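Local coordinates for glutamine cyclotransferase (Tannerella forsythia, PDB 6QRO), which probably catalyses the cyclisation of N-terminal glutamine residues of peptides to pyroglutamate, as a zinc-binding type II glutaminyl cyclase, at residues Pro49-Ala62 against Asn83-Ala95. Residues are numbered along the deposited sequence; the frame is centred on the assembly and turned at random.
Sequences PNTEAHQRCADYLA and NGEKLKAQNIVGA
Helix 52-62 lies over strand 86-95 and runs nearly parallel to it, with the axes 10° apart and 9.3 Å from each other at closest approach. Just before the helix, Asn50 grips the strand backbone at two points. Its OD1 accepts a hydrogen bond from Lys88 N at 2.9 Å, and its ND2 donates one to Lys86 O at 2.9 Å. Both bonds are nearly straight, and Lys86 O lies in the amide plane of Asn50. This pairing uses both ends of the amide and fixes its rotation. The CG of Asn50 sits anti to its own carbonyl carbon (chi1 -66°), which brings the amide down beside the strand. The lower Lys88 chain crosses the Asn50 amide at an angle, with its CB and CG against OD1. A water accepts from Asn50 N and also sits near Lys88 O, but so close that this second bond is doubtful. Further along, Gln90 rises toward the helix between Gln55 and His54. Its NE2 gives a weak, bent bond to Gln55 OE1 (3.0 Å), with the two amide planes almost perpendicular. Its OE1 lies 3.5 Å from Ala58 CB and is buried without a hydrogen-bonding partner. The His54 ring slides past this amide; Pro49 CA covers one ring face, and NE2 is hydrogen-bonded to Asp164. The end of the contact is apolar. Ile92 directs CD1 against Leu61 CB (3.9 Å) and CG2 against Ala62 CB (3.8 Å). Strand 86-96 lies in the mixed sheet, between strands 71-80 and 157-163. The contact thus packs a helix on a sheet in the α/β fold of the M28 peptidase family. Its Pro49 end approaches the zinc site, with the side chain about 7 Å from that of the zinc ligand Asp167.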
loop_
_atom_site.group_PDB
_atom_site.type_symbol
_atom_site.label_atom_id
_atom_site.label_comp_id
_atom_site.label_asym_id
_atom_site.label_seq_id
_atom_site.Cartn_x
_atom_site.Cartn_y
_atom_site.Cartn_z
ATOM N N PRO A 49 15.230 -0.374 2.373
ATOM C CA PRO A 49 15.998 -0.659 1.156
ATOM C C PRO A 49 17.503 -0.733 1.424
ATOM O O PRO A 49 18.068 0.089 2.152
ATOM C CB PRO A 49 15.625 0.506 0.238
ATOM C CG PRO A 49 14.232 0.857 0.671
ATOM C CD PRO A 49 14.211 0.666 2.149
ATOM N N ASN A 50 18.146 -1.731 0.810
ATOM C CA ASN A 50 19.579 -2.041 0.937
ATOM C C ASN A 50 19.920 -2.795 2.217
ATOM O O ASN A 50 21.066 -2.715 2.669
ATOM C CB ASN A 50 20.501 -0.815 0.820
ATOM C CG ASN A 50 20.480 -0.188 -0.571
ATOM O OD1 ASN A 50 19.958 -0.774 -1.513
ATOM N ND2 ASN A 50 21.081 0.994 -0.706
ATOM N N THR A 51 18.955 -3.422 2.891
ATOM C CA THR A 51 19.255 -4.307 4.008
ATOM C C THR A 51 18.924 -5.739 3.618
ATOM O O THR A 51 18.174 -5.985 2.673
ATOM C CB THR A 51 18.472 -3.939 5.278
ATOM O OG1 THR A 51 17.061 -4.080 5.045
ATOM C CG2 THR A 51 18.791 -2.520 5.702
ATOM N N GLU A 52 19.469 -6.692 4.376
ATOM C CA GLU A 52 19.168 -8.096 4.104
ATOM C C GLU A 52 17.706 -8.421 4.418
ATOM O O GLU A 52 17.087 -9.220 3.714
ATOM C CB GLU A 52 20.123 -9.004 4.883
ATOM C CG GLU A 52 20.074 -10.493 4.496
ATOM C CD GLU A 52 20.292 -10.780 2.995
ATOM O OE1 GLU A 52 19.916 -11.887 2.546
ATOM O OE2 GLU A 52 20.840 -9.926 2.261
ATOM N N ALA A 53 17.154 -7.842 5.495
ATOM C CA ALA A 53 15.745 -8.056 5.829
ATOM C C ALA A 53 14.829 -7.640 4.684
ATOM O O ALA A 53 13.792 -8.265 4.447
ATOM C CB ALA A 53 15.376 -7.284 7.093
ATOM N N HIS A 54 15.163 -6.537 4.021
ATOM C CA HIS A 54 14.463 -6.104 2.820
ATOM C C HIS A 54 14.562 -7.160 1.715
ATOM O O HIS A 54 13.572 -7.465 1.037
ATOM C CB HIS A 54 15.080 -4.775 2.400
ATOM C CG HIS A 54 14.366 -4.044 1.309
ATOM N ND1 HIS A 54 13.470 -3.031 1.567
ATOM C CD2 HIS A 54 14.469 -4.120 -0.037
ATOM C CE1 HIS A 54 13.025 -2.534 0.428
ATOM N NE2 HIS A 54 13.625 -3.170 -0.561
ATOM N N GLN A 55 15.759 -7.722 1.511
ATOM C CA GLN A 55 15.946 -8.717 0.453
ATOM C C GLN A 55 15.182 -10.005 0.744
ATOM O O GLN A 55 14.509 -10.549 -0.141
ATOM C CB GLN A 55 17.433 -9.017 0.266
ATOM C CG GLN A 55 17.711 -10.083 -0.786
ATOM C CD GLN A 55 17.354 -9.644 -2.199
ATOM O OE1 GLN A 55 17.612 -8.505 -2.600
ATOM N NE2 GLN A 55 16.768 -10.555 -2.969
ATOM N N ARG A 56 15.289 -10.520 1.968
ATOM C CA ARG A 56 14.528 -11.711 2.327
ATOM C C ARG A 56 13.033 -11.479 2.170
ATOM O O ARG A 56 12.289 -12.385 1.759
ATOM C CB ARG A 56 14.860 -12.154 3.746
ATOM C CG ARG A 56 16.138 -12.924 3.848
ATOM C CD ARG A 56 16.232 -13.586 5.208
ATOM N NE ARG A 56 17.598 -13.923 5.595
ATOM C CZ ARG A 56 18.362 -14.807 4.954
ATOM N NH1 ARG A 56 17.901 -15.473 3.906
ATOM N NH2 ARG A 56 19.593 -15.039 5.376
ATOM N N CYS A 57 12.572 -10.273 2.509
ATOM C CA CYS A 57 11.157 -9.964 2.388
ATOM C C CYS A 57 10.729 -9.852 0.926
ATOM O O CYS A 57 9.623 -10.267 0.570
ATOM C CB CYS A 57 10.851 -8.682 3.142
ATOM S SG CYS A 57 9.140 -8.432 3.303
ATOM N N ALA A 58 11.583 -9.287 0.068
ATOM C CA ALA A 58 11.312 -9.272 -1.370
ATOM C C ALA A 58 11.060 -10.678 -1.917
ATOM O O ALA A 58 10.111 -10.895 -2.682
ATOM C CB ALA A 58 12.474 -8.616 -2.109
ATOM N N ASP A 59 11.927 -11.642 -1.577
ATOM C CA ASP A 59 11.674 -13.024 -1.989
ATOM C C ASP A 59 10.353 -13.516 -1.443
ATOM O O ASP A 59 9.575 -14.159 -2.155
ATOM C CB ASP A 59 12.788 -13.980 -1.537
ATOM C CG ASP A 59 14.004 -13.916 -2.411
ATOM O OD1 ASP A 59 13.889 -13.460 -3.556
ATOM O OD2 ASP A 59 15.079 -14.365 -1.976
ATOM N N TYR A 60 10.074 -13.200 -0.183
ATOM C CA TYR A 60 8.877 -13.711 0.459
ATOM C C TYR A 60 7.622 -13.184 -0.231
ATOM O O TYR A 60 6.715 -13.957 -0.569
ATOM C CB TYR A 60 8.906 -13.340 1.939
ATOM C CG TYR A 60 7.643 -13.671 2.638
ATOM C CD1 TYR A 60 7.309 -14.996 2.900
ATOM C CD2 TYR A 60 6.780 -12.673 3.058
ATOM C CE1 TYR A 60 6.146 -15.312 3.544
ATOM C CE2 TYR A 60 5.609 -12.987 3.711
ATOM C CZ TYR A 60 5.299 -14.303 3.943
ATOM O OH TYR A 60 4.137 -14.616 4.590
ATOM N N LEU A 61 7.581 -11.878 -0.503
ATOM C CA LEU A 61 6.399 -11.286 -1.121
ATOM C C LEU A 61 6.161 -11.827 -2.528
ATOM O O LEU A 61 5.055 -12.266 -2.853
ATOM C CB LEU A 61 6.562 -9.775 -1.165
ATOM C CG LEU A 61 6.540 -9.124 0.213
ATOM C CD1 LEU A 61 6.745 -7.625 0.050
ATOM C CD2 LEU A 61 5.209 -9.440 0.867
ATOM N N ALA A 62 7.197 -11.825 -3.374
ATOM C CA ALA A 62 7.049 -12.348 -4.730
ATOM C C ALA A 62 6.717 -13.839 -4.732
ATOM O O ALA A 62 5.877 -14.298 -5.519
ATOM C CB ALA A 62 8.315 -12.068 -5.526
ATOM N N ASN A 83 19.070 11.943 -0.074
ATOM C CA ASN A 83 20.440 12.185 0.330
ATOM C C ASN A 83 21.453 11.750 -0.727
ATOM O O ASN A 83 22.664 11.856 -0.488
ATOM C CB ASN A 83 20.687 11.415 1.623
ATOM C CG ASN A 83 20.433 9.930 1.440
ATOM O OD1 ASN A 83 19.888 9.521 0.414
ATOM N ND2 ASN A 83 20.776 9.128 2.434
ATOM N N GLY A 84 20.988 11.355 -1.915
ATOM C CA GLY A 84 21.860 10.866 -2.966
ATOM C C GLY A 84 22.224 9.400 -2.878
ATOM O O GLY A 84 22.855 8.886 -3.806
ATOM N N GLU A 85 21.827 8.705 -1.810
ATOM C CA GLU A 85 22.053 7.262 -1.695
ATOM C C GLU A 85 21.316 6.489 -2.786
ATOM O O GLU A 85 20.164 6.787 -3.113
ATOM C CB GLU A 85 21.607 6.758 -0.322
ATOM C CG GLU A 85 22.728 6.629 0.690
ATOM C CD GLU A 85 23.461 5.327 0.559
ATOM O OE1 GLU A 85 22.906 4.289 0.980
ATOM O OE2 GLU A 85 24.587 5.328 0.023
ATOM N N LYS A 86 22.005 5.514 -3.383
ATOM C CA LYS A 86 21.419 4.656 -4.410
ATOM C C LYS A 86 20.682 3.486 -3.754
ATOM O O LYS A 86 21.291 2.693 -3.029
ATOM C CB LYS A 86 22.493 4.140 -5.373
ATOM C CG LYS A 86 23.161 5.200 -6.238
ATOM C CD LYS A 86 22.134 5.946 -7.081
ATOM C CE LYS A 86 22.792 6.745 -8.197
ATOM N NZ LYS A 86 21.924 7.870 -8.612
ATOM N N LEU A 87 19.367 3.402 -3.984
ATOM C CA LEU A 87 18.525 2.384 -3.366
ATOM C C LEU A 87 18.287 1.256 -4.368
ATOM O O LEU A 87 17.764 1.487 -5.466
ATOM C CB LEU A 87 17.200 2.985 -2.900
ATOM C CG LEU A 87 17.381 4.188 -1.964
ATOM C CD1 LEU A 87 16.057 4.730 -1.491
ATOM C CD2 LEU A 87 18.318 3.863 -0.805
ATOM N N LYS A 88 18.633 0.036 -3.959
ATOM C CA LYS A 88 18.438 -1.166 -4.764
ATOM C C LYS A 88 17.026 -1.663 -4.490
ATOM O O LYS A 88 16.789 -2.473 -3.587
ATOM C CB LYS A 88 19.490 -2.210 -4.408
ATOM C CG LYS A 88 20.894 -1.651 -4.411
ATOM C CD LYS A 88 21.441 -1.387 -5.788
ATOM C CE LYS A 88 22.944 -1.101 -5.691
ATOM N NZ LYS A 88 23.808 -2.108 -6.384
ATOM N N ALA A 89 16.087 -1.171 -5.293
ATOM C CA ALA A 89 14.660 -1.382 -5.111
ATOM C C ALA A 89 14.145 -2.560 -5.932
ATOM O O ALA A 89 14.716 -2.917 -6.959
ATOM C CB ALA A 89 13.878 -0.121 -5.485
ATOM N N GLN A 90 13.074 -3.184 -5.429
ATOM C CA GLN A 90 12.313 -4.209 -6.139
ATOM C C GLN A 90 10.847 -3.789 -6.124
ATOM O O GLN A 90 10.230 -3.763 -5.060
ATOM C CB GLN A 90 12.452 -5.607 -5.522
ATOM C CG GLN A 90 13.815 -6.264 -5.540
ATOM C CD GLN A 90 14.556 -6.187 -4.217
ATOM O OE1 GLN A 90 14.023 -5.720 -3.227
ATOM N NE2 GLN A 90 15.775 -6.704 -4.195
ATOM N N ASN A 91 10.310 -3.389 -7.283
ATOM C CA ASN A 91 8.862 -3.293 -7.468
ATOM C C ASN A 91 8.324 -4.678 -7.821
ATOM O O ASN A 91 8.771 -5.289 -8.800
ATOM C CB ASN A 91 8.489 -2.307 -8.572
ATOM C CG ASN A 91 8.818 -0.850 -8.219
ATOM O OD1 ASN A 91 8.802 -0.442 -7.059
ATOM N ND2 ASN A 91 9.059 -0.059 -9.243
ATOM N N ILE A 92 7.364 -5.169 -7.037
ATOM C CA ILE A 92 6.877 -6.545 -7.154
ATOM C C ILE A 92 5.462 -6.519 -7.722
ATOM O O ILE A 92 4.543 -5.964 -7.103
ATOM C CB ILE A 92 6.933 -7.275 -5.802
ATOM C CG1 ILE A 92 8.353 -7.198 -5.240
ATOM C CG2 ILE A 92 6.502 -8.742 -5.980
ATOM C CD1 ILE A 92 8.463 -7.493 -3.755
ATOM N N VAL A 93 5.290 -7.114 -8.901
ATOM C CA VAL A 93 4.021 -7.117 -9.616
ATOM C C VAL A 93 3.532 -8.555 -9.724
ATOM O O VAL A 93 4.212 -9.417 -10.298
ATOM C CB VAL A 93 4.127 -6.484 -11.016
ATOM C CG1 VAL A 93 2.761 -6.574 -11.738
ATOM C CG2 VAL A 93 4.580 -5.042 -10.930
ATOM N N GLY A 94 2.326 -8.797 -9.234
ATOM C CA GLY A 94 1.687 -10.076 -9.435
ATOM C C GLY A 94 0.525 -9.825 -10.359
ATOM O O GLY A 94 -0.401 -9.075 -10.025
ATOM N N ALA A 95 0.617 -10.372 -11.560
ATOM C CA ALA A 95 -0.404 -10.199 -12.580
ATOM C C ALA A 95 -1.237 -11.469 -12.600
ATOM O O ALA A 95 -0.720 -12.551 -12.898
ATOM C CB ALA A 95 0.212 -9.930 -13.950
HETATM O O HOH W 1 17.579 -3.411 -1.426
#